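Local atomic coordinates of putative NADPH:quinone oxidoreductase (Ralstonia eutropha, PDB entry 3IUP), a protein that binds NADPH and probably catalyses the NADPH-dependent reduction of quinones, as a putative quinone oxidoreductase with a GroES-like alcohol dehydrogenase domain. Residues I39-L44 / D149-F154; Y342-S347 / E367-N372. All coordinates share one frame; numbering follows the deposited sequence. Where two conformers were deposited one is given.

Followed from the N terminus, the chain first lays down strand 34-43, whose end takes part in contact 1 when residues 149-154 return to it after a loop of 104 residues rich in strand. The chain then runs through the six-stranded parallel sheet before contact 2 pairs 342-347 with 367-372 around a short, helical excursion. The two contacts are in series, neither nested nor crossed. They meet because strand 369-372 lies antiparallel to strand 34-43, with Ser42 N 2.7 Å from Ile371 O, and because Ser152 OG lies 2.6 Å from Tyr342 OH. The C-terminal strands thus join the mixed sheet that strand 34-43 belongs to.

Contact 1: residues I39-L44 / D149-F154; sequences IEASPL and DGASSF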
loop_
_atom_site.group_PDB
_atom_site.type_symbol
_atom_site.label_atom_id
_atom_site.label_comp_id
_atom_site.label_asym_id
_atom_site.label_seq_id
_atom_site.Cartn_x
_atom_site.Cartn_y
_atom_site.Cartn_z
ATOM N N ILE A 39 -38.469 -11.995 2.675
ATOM C CA ILE A 39 -37.113 -12.338 3.121
ATOM C C ILE A 39 -37.201 -13.185 4.402
ATOM O O ILE A 39 -37.868 -12.811 5.355
ATOM C CB ILE A 39 -36.250 -11.087 3.329
ATOM C CG1 ILE A 39 -36.149 -10.293 2.017
ATOM C CG2 ILE A 39 -34.846 -11.496 3.824
ATOM C CD1 ILE A 39 -35.591 -8.885 2.175
ATOM N N GLU A 40 -36.551 -14.346 4.371
ATOM C CA GLU A 40 -36.606 -15.300 5.491
ATOM C C GLU A 40 -35.248 -15.529 6.155
ATOM O O GLU A 40 -35.175 -16.204 7.201
ATOM C CB GLU A 40 -37.230 -16.623 5.029
ATOM C CG GLU A 40 -38.667 -16.390 4.591
ATOM C CD GLU A 40 -39.422 -17.626 4.222
ATOM O OE1 GLU A 40 -38.814 -18.682 4.093
ATOM O OE2 GLU A 40 -40.677 -17.529 4.135
ATOM N N ALA A 41 -34.176 -14.984 5.572
ATOM C CA ALA A 41 -32.824 -15.224 6.095
ATOM C C ALA A 41 -31.894 -14.126 5.605
ATOM O O ALA A 41 -31.733 -13.940 4.400
ATOM C CB ALA A 41 -32.278 -16.585 5.698
ATOM N N SER A 42 -31.265 -13.417 6.525
ATOM C CA SER A 42 -30.287 -12.404 6.163
ATOM C C SER A 42 -29.234 -12.312 7.281
ATOM O O SER A 42 -29.591 -12.136 8.435
ATOM C CB SER A 42 -30.999 -11.072 5.966
ATOM O OG SER A 42 -30.140 -10.033 5.625
ATOM N N PRO A 43 -27.950 -12.407 6.936
ATOM C CA PRO A 43 -26.933 -12.481 7.962
ATOM C C PRO A 43 -26.575 -11.108 8.478
ATOM O O PRO A 43 -26.726 -10.128 7.758
ATOM C CB PRO A 43 -25.759 -13.112 7.210
ATOM C CG PRO A 43 -25.887 -12.574 5.842
ATOM C CD PRO A 43 -27.373 -12.562 5.595
ATOM N N LEU A 44 -26.099 -11.052 9.731
ATOM C CA LEU A 44 -25.484 -9.875 10.306
ATOM C C LEU A 44 -23.970 -9.975 10.120
ATOM O O LEU A 44 -23.258 -10.623 10.897
ATOM C CB LEU A 44 -25.824 -9.771 11.792
ATOM C CG LEU A 44 -27.175 -9.149 12.074
ATOM C CD1 LEU A 44 -27.711 -9.627 13.425
ATOM C CD2 LEU A 44 -27.050 -7.606 12.019
ATOM N N ASP A 149 -29.994 -21.605 3.984
ATOM C CA ASP A 149 -28.894 -22.170 3.205
ATOM C C ASP A 149 -28.278 -21.178 2.209
ATOM O O ASP A 149 -27.101 -21.268 1.911
ATOM C CB ASP A 149 -29.337 -23.458 2.432
ATOM C CG ASP A 149 -29.683 -24.617 3.352
ATOM O OD1 ASP A 149 -29.115 -24.707 4.474
ATOM O OD2 ASP A 149 -30.532 -25.456 2.968
ATOM N N GLY A 150 -29.068 -20.239 1.703
ATOM C CA GLY A 150 -28.597 -19.260 0.737
ATOM C C GLY A 150 -28.445 -17.843 1.208
ATOM O O GLY A 150 -28.194 -16.954 0.410
ATOM N N ALA A 151 -28.585 -17.625 2.504
ATOM C CA ALA A 151 -28.646 -16.277 3.072
ATOM C C ALA A 151 -27.353 -15.486 2.863
ATOM O O ALA A 151 -27.362 -14.254 2.867
ATOM C CB ALA A 151 -28.940 -16.393 4.545
ATOM N N SER A 152 -26.259 -16.240 2.773
ATOM C CA SER A 152 -24.916 -15.677 2.732
ATOM C C SER A 152 -24.255 -16.047 1.417
ATOM O O SER A 152 -23.079 -16.369 1.390
ATOM C CB SER A 152 -24.101 -16.234 3.907
ATOM O OG SER A 152 -24.579 -15.714 5.151
ATOM N N SER A 153 -25.008 -15.997 0.320
ATOM C CA SER A 153 -24.505 -16.479 -0.971
ATOM C C SER A 153 -23.509 -15.527 -1.625
ATOM O O SER A 153 -22.771 -15.930 -2.542
ATOM C CB SER A 153 -25.677 -16.675 -1.950
ATOM O OG SER A 153 -26.440 -17.767 -1.544
ATOM N N PHE A 154 -23.531 -14.264 -1.245
ATOM C CA PHE A 154 -22.743 -13.264 -1.984
ATOM C C PHE A 154 -21.473 -12.815 -1.273
ATOM O O PHE A 154 -20.363 -12.953 -1.812
ATOM C CB PHE A 154 -23.596 -12.053 -2.347
ATOM C CG PHE A 154 -24.692 -12.340 -3.331
ATOM C CD1 PHE A 154 -24.488 -12.124 -4.685
ATOM C CD2 PHE A 154 -25.943 -12.768 -2.908
ATOM C CE1 PHE A 154 -25.514 -12.350 -5.619
ATOM C CE2 PHE A 154 -26.965 -13.001 -3.815
ATOM C CZ PHE A 154 -26.757 -12.794 -5.178
#
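Ala41 presents its methyl group to that of Ala151, the two CB atoms 3.5 Å apart, where strand 34-43 of the GroES-like domain meets the type I turn Gly150-Ser153. The 149-154 loop meets the strand by van der Waals contact, through the two alanine methyls and through the Pro43 ring set against Ala151 O and Ser152 OG. No hydrogen bond crosses between 39-44 and 149-154, and the nearest CA atoms, Ser42 CA and Ala151 CA, are 5.2 Å apart. Ala41 belongs to a classic beta bulge, sharing with Glu40 a place opposite Ala99. Ala41 and Pro43 point toward the loop, whereas Ser42 between them points away and gives its hydroxyl to the carbonyl of Glu97. Pro43 provides the second point of touch. Its ring sets CD 3.2 Å from Ala151 O, and the CB-CG edge of the ring rests against Ser152 OG, with CG 3.5 Å from it. That hydroxyl is set anti to its own carbonyl carbon (chi1 -70°), which brings it to the proline ring while it is hydrogen-bonded to Tyr342 OH. All the touching residues are buried, and the side chain of Pro43 lies about 8 Å from the bound NADPH, so the contact sits near the cofactor without reaching it. Within the turn that shapes the loop, Ser153 OG donates to Gly150 O at 2.7 Å, approaching 35° from the carbonyl plane.

Contact 2: residues Y342-S347 / E367-N372; sequences YSKEIS and EKYLIN. With NDP (NADPH dihydro-nicotinamide-adenine-dinucleotide phosphate), chain C.
A parallel beta pair formed by the C-terminal strands of the mixed sheet joins 344-347 and 369-372, and the residue just ahead of Tyr369, Lys368, reaches the cofactor. Their short axes differ in direction by 35°. The bonds alternate along the pair: Leu370 N donates to Lys344 O, Ile346 N to Leu370 O at 2.8 Å, and Asn372 N to Ile346 O. Just before them, Ser343 N donates to Lys368 O at 2.8 Å. On the face that bears Glu345 and Leu370, Leu370 CD1 lies over one face of the Tyr342 ring, offset toward the rim, 4.0 Å from the ring centroid, and Leu370 CD2 meets Glu345 OE1. On the other face Lys344 CB sits over the centre of the Tyr369 ring, 3.9 Å from the centroid, while Ile346 CD1 comes in at that ring's edge, near its plane. Lys368 leaves the backbone with CG anti to the backbone N (chi1 -171°), passes beside Tyr342, and bends further out to place NZ 2.6 Å from NADPH O2N, a phosphate oxygen; Asn45 OD1 also accepts from this amine. A water links Ser343 OG and Glu367 OE1. Around the pair, helix 354-360 covers Lys344 and Tyr369 through Met356, helix 348-351 packs on Ile346 and Ile371 through Val351, and strand 34-43 lies antiparallel beside 369-372.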
loop_
_atom_site.group_PDB
_atom_site.type_symbol
_atom_site.label_atom_id
_atom_site.label_comp_id
_atom_site.label_asym_id
_atom_site.label_seq_id
_atom_site.Cartn_x
_atom_site.Cartn_y
_atom_site.Cartn_z
ATOM N N TYR A 342 -24.256 -20.277 11.705
ATOM C CA TYR A 342 -24.771 -19.195 12.544
ATOM C C TYR A 342 -25.008 -19.740 13.933
ATOM O O TYR A 342 -25.443 -20.879 14.067
ATOM C CB TYR A 342 -26.096 -18.681 11.991
ATOM C CG TYR A 342 -26.018 -18.398 10.514
ATOM C CD1 TYR A 342 -25.390 -17.241 10.034
ATOM C CD2 TYR A 342 -26.499 -19.296 9.600
ATOM C CE1 TYR A 342 -25.323 -16.983 8.667
ATOM C CE2 TYR A 342 -26.420 -19.063 8.241
ATOM C CZ TYR A 342 -25.831 -17.899 7.774
ATOM O OH TYR A 342 -25.751 -17.706 6.418
ATOM N N SER A 343 -24.758 -18.951 14.959
ATOM C CA SER A 343 -25.000 -19.406 16.316
ATOM C C SER A 343 -26.440 -19.194 16.752
ATOM O O SER A 343 -26.888 -19.803 17.687
ATOM C CB SER A 343 -24.023 -18.750 17.290
ATOM O OG SER A 343 -24.236 -17.358 17.362
ATOM N N LYS A 344 -27.186 -18.314 16.083
ATOM C CA LYS A 344 -28.565 -18.047 16.478
ATOM C C LYS A 344 -29.333 -17.445 15.291
ATOM O O LYS A 344 -28.744 -16.734 14.477
ATOM C CB LYS A 344 -28.597 -17.084 17.668
ATOM C CG LYS A 344 -29.933 -17.014 18.440
ATOM C CD LYS A 344 -29.712 -16.130 19.707
ATOM C CE LYS A 344 -30.884 -16.174 20.684
ATOM N NZ LYS A 344 -30.877 -17.451 21.505
ATOM N N GLU A 345 -30.610 -17.785 15.163
ATOM C CA GLU A 345 -31.508 -17.107 14.226
ATOM C C GLU A 345 -32.472 -16.246 15.022
ATOM O O GLU A 345 -33.145 -16.750 15.944
ATOM C CB GLU A 345 -32.286 -18.099 13.385
ATOM C CG GLU A 345 -33.283 -17.437 12.430
ATOM C CD GLU A 345 -33.997 -18.409 11.503
ATOM O OE1 GLU A 345 -33.325 -19.057 10.680
ATOM O OE2 GLU A 345 -35.234 -18.501 11.556
ATOM N N ILE A 346 -32.539 -14.954 14.692
ATOM C CA ILE A 346 -33.343 -14.020 15.470
ATOM C C ILE A 346 -34.353 -13.277 14.618
ATOM O O ILE A 346 -34.170 -13.135 13.408
ATOM C CB ILE A 346 -32.449 -12.997 16.216
ATOM C CG1 ILE A 346 -31.612 -12.165 15.236
ATOM C CG2 ILE A 346 -31.495 -13.707 17.199
ATOM C CD1 ILE A 346 -30.797 -11.045 15.914
ATOM N N SER A 347 -35.415 -12.785 15.247
ATOM C CA SER A 347 -36.382 -11.924 14.597
ATOM C C SER A 347 -35.847 -10.525 14.355
ATOM O O SER A 347 -34.872 -10.052 14.960
ATOM C CB SER A 347 -37.661 -11.785 15.444
ATOM O OG SER A 347 -37.373 -11.105 16.650
ATOM N N GLU A 367 -19.913 -17.108 16.061
ATOM C CA GLU A 367 -20.998 -16.395 16.697
ATOM C C GLU A 367 -21.601 -15.388 15.729
ATOM O O GLU A 367 -21.838 -14.252 16.127
ATOM C CB GLU A 367 -20.546 -15.728 18.006
ATOM C CG GLU A 367 -20.077 -16.757 19.032
ATOM C CD GLU A 367 -19.838 -16.212 20.423
ATOM O OE1 GLU A 367 -20.823 -15.746 21.051
ATOM O OE2 GLU A 367 -18.656 -16.291 20.905
ATOM N N LYS A 368 -21.812 -15.813 14.480
ATOM C CA LYS A 368 -22.577 -15.039 13.520
ATOM C C LYS A 368 -24.087 -15.282 13.693
ATOM O O LYS A 368 -24.536 -16.422 13.820
ATOM C CB LYS A 368 -22.159 -15.328 12.099
ATOM C CG LYS A 368 -22.794 -14.349 11.076
ATOM C CD LYS A 368 -22.448 -14.659 9.638
ATOM C CE LYS A 368 -20.968 -14.376 9.313
ATOM N NZ LYS A 368 -20.656 -12.944 9.306
ATOM N N TYR A 369 -24.847 -14.197 13.705
ATOM C CA TYR A 369 -26.296 -14.267 13.876
ATOM C C TYR A 369 -26.982 -14.154 12.511
ATOM O O TYR A 369 -26.536 -13.390 11.672
ATOM C CB TYR A 369 -26.789 -13.154 14.805
ATOM C CG TYR A 369 -26.726 -13.465 16.292
ATOM C CD1 TYR A 369 -25.723 -14.247 16.837
ATOM C CD2 TYR A 369 -27.700 -12.946 17.152
ATOM C CE1 TYR A 369 -25.710 -14.516 18.216
ATOM C CE2 TYR A 369 -27.695 -13.207 18.513
ATOM C CZ TYR A 369 -26.698 -13.999 19.034
ATOM O OH TYR A 369 -26.715 -14.226 20.388
ATOM N N LEU A 370 -28.083 -14.884 12.343
ATOM C CA LEU A 370 -28.919 -14.859 11.119
ATOM C C LEU A 370 -30.238 -14.213 11.506
ATOM O O LEU A 370 -30.818 -14.571 12.529
ATOM C CB LEU A 370 -29.189 -16.258 10.641
ATOM C CG LEU A 370 -29.946 -16.406 9.325
ATOM C CD1 LEU A 370 -29.073 -15.858 8.180
ATOM C CD2 LEU A 370 -30.333 -17.888 9.115
ATOM N N ILE A 371 -30.691 -13.246 10.725
ATOM C CA ILE A 371 -31.988 -12.644 10.953
ATOM C C ILE A 371 -32.993 -13.287 10.042
ATOM O O ILE A 371 -32.751 -13.477 8.825
ATOM C CB ILE A 371 -31.989 -11.124 10.672
ATOM C CG1 ILE A 371 -30.979 -10.374 11.542
ATOM C CG2 ILE A 371 -33.421 -10.483 10.858
ATOM C CD1 ILE A 371 -30.606 -8.982 10.961
ATOM N N ASN A 372 -34.149 -13.618 10.601
ATOM C CA ASN A 372 -35.298 -13.943 9.788
ATOM C C ASN A 372 -36.316 -12.832 9.968
ATOM O O ASN A 372 -37.007 -12.787 10.987
ATOM C CB ASN A 372 -35.904 -15.288 10.182
ATOM C CG ASN A 372 -37.186 -15.599 9.406
ATOM O OD1 ASN A 372 -37.702 -14.775 8.648
ATOM N ND2 ASN A 372 -37.671 -16.814 9.566
HETATM P PA NDP C . -16.952 -13.725 11.231
HETATM O O1A NDP C . -17.419 -15.036 10.831
HETATM O O2A NDP C . -17.792 -12.902 12.130
HETATM O O5B NDP C . -15.493 -14.011 11.958
HETATM C C5B NDP C . -14.751 -12.859 12.374
HETATM C C4B NDP C . -13.391 -13.306 12.818
HETATM O O4B NDP C . -12.711 -12.137 13.171
HETATM C C3B NDP C . -13.428 -14.237 14.041
HETATM O O3B NDP C . -12.625 -15.392 13.925
HETATM C C2B NDP C . -12.845 -13.360 15.171
HETATM O O2B NDP C . -12.059 -14.076 16.123
HETATM C C1B NDP C . -11.974 -12.401 14.371
HETATM N N9A NDP C . -11.758 -11.112 15.040
HETATM C C8A NDP C . -12.754 -10.305 15.551
HETATM N N7A NDP C . -12.197 -9.171 16.011
HETATM C C5A NDP C . -10.834 -9.226 15.790
HETATM C C6A NDP C . -9.754 -8.360 16.056
HETATM N N6A NDP C . -9.880 -7.202 16.728
HETATM N N1A NDP C . -8.482 -8.741 15.681
HETATM C C2A NDP C . -8.243 -9.943 15.093
HETATM N N3A NDP C . -9.299 -10.786 14.832
HETATM C C4A NDP C . -10.564 -10.441 15.172
HETATM O O3 NDP C . -16.593 -12.727 10.011
HETATM P PN NDP C . -16.898 -12.958 8.498
HETATM O O1N NDP C . -16.401 -14.208 7.980
HETATM O O2N NDP C . -18.325 -12.631 8.160
HETATM O O5D NDP C . -15.990 -11.763 7.861
HETATM C C5D NDP C . -14.560 -11.898 7.857
HETATM C C4D NDP C . -13.923 -10.567 7.471
HETATM O O4D NDP C . -14.081 -10.431 6.043
HETATM C C3D NDP C . -14.520 -9.308 8.132
HETATM O O3D NDP C . -13.515 -8.365 8.446
HETATM C C2D NDP C . -15.388 -8.757 7.012
HETATM O O2D NDP C . -15.689 -7.372 7.093
HETATM C C1D NDP C . -14.485 -9.081 5.819
HETATM N N1N NDP C . -15.169 -8.969 4.510
HETATM C C2N NDP C . -14.751 -7.964 3.702
HETATM C C3N NDP C . -15.322 -7.751 2.476
HETATM C C7N NDP C . -14.750 -6.712 1.531
HETATM O O7N NDP C . -15.471 -6.480 0.363
HETATM N N7N NDP C . -13.637 -6.003 1.765
HETATM C C4N NDP C . -16.211 -8.782 1.897
HETATM C C5N NDP C . -16.601 -9.871 2.865
HETATM C C6N NDP C . -16.052 -9.924 4.141
HETATM P P2B NDP C . -12.293 -13.881 17.738
HETATM O O1X NDP C . -13.217 -15.022 18.188
HETATM O O2X NDP C . -12.900 -12.525 18.086
HETATM O O3X NDP C . -10.880 -14.016 18.326
HETATM O O HOH W 1 -23.193 -16.768 20.176
#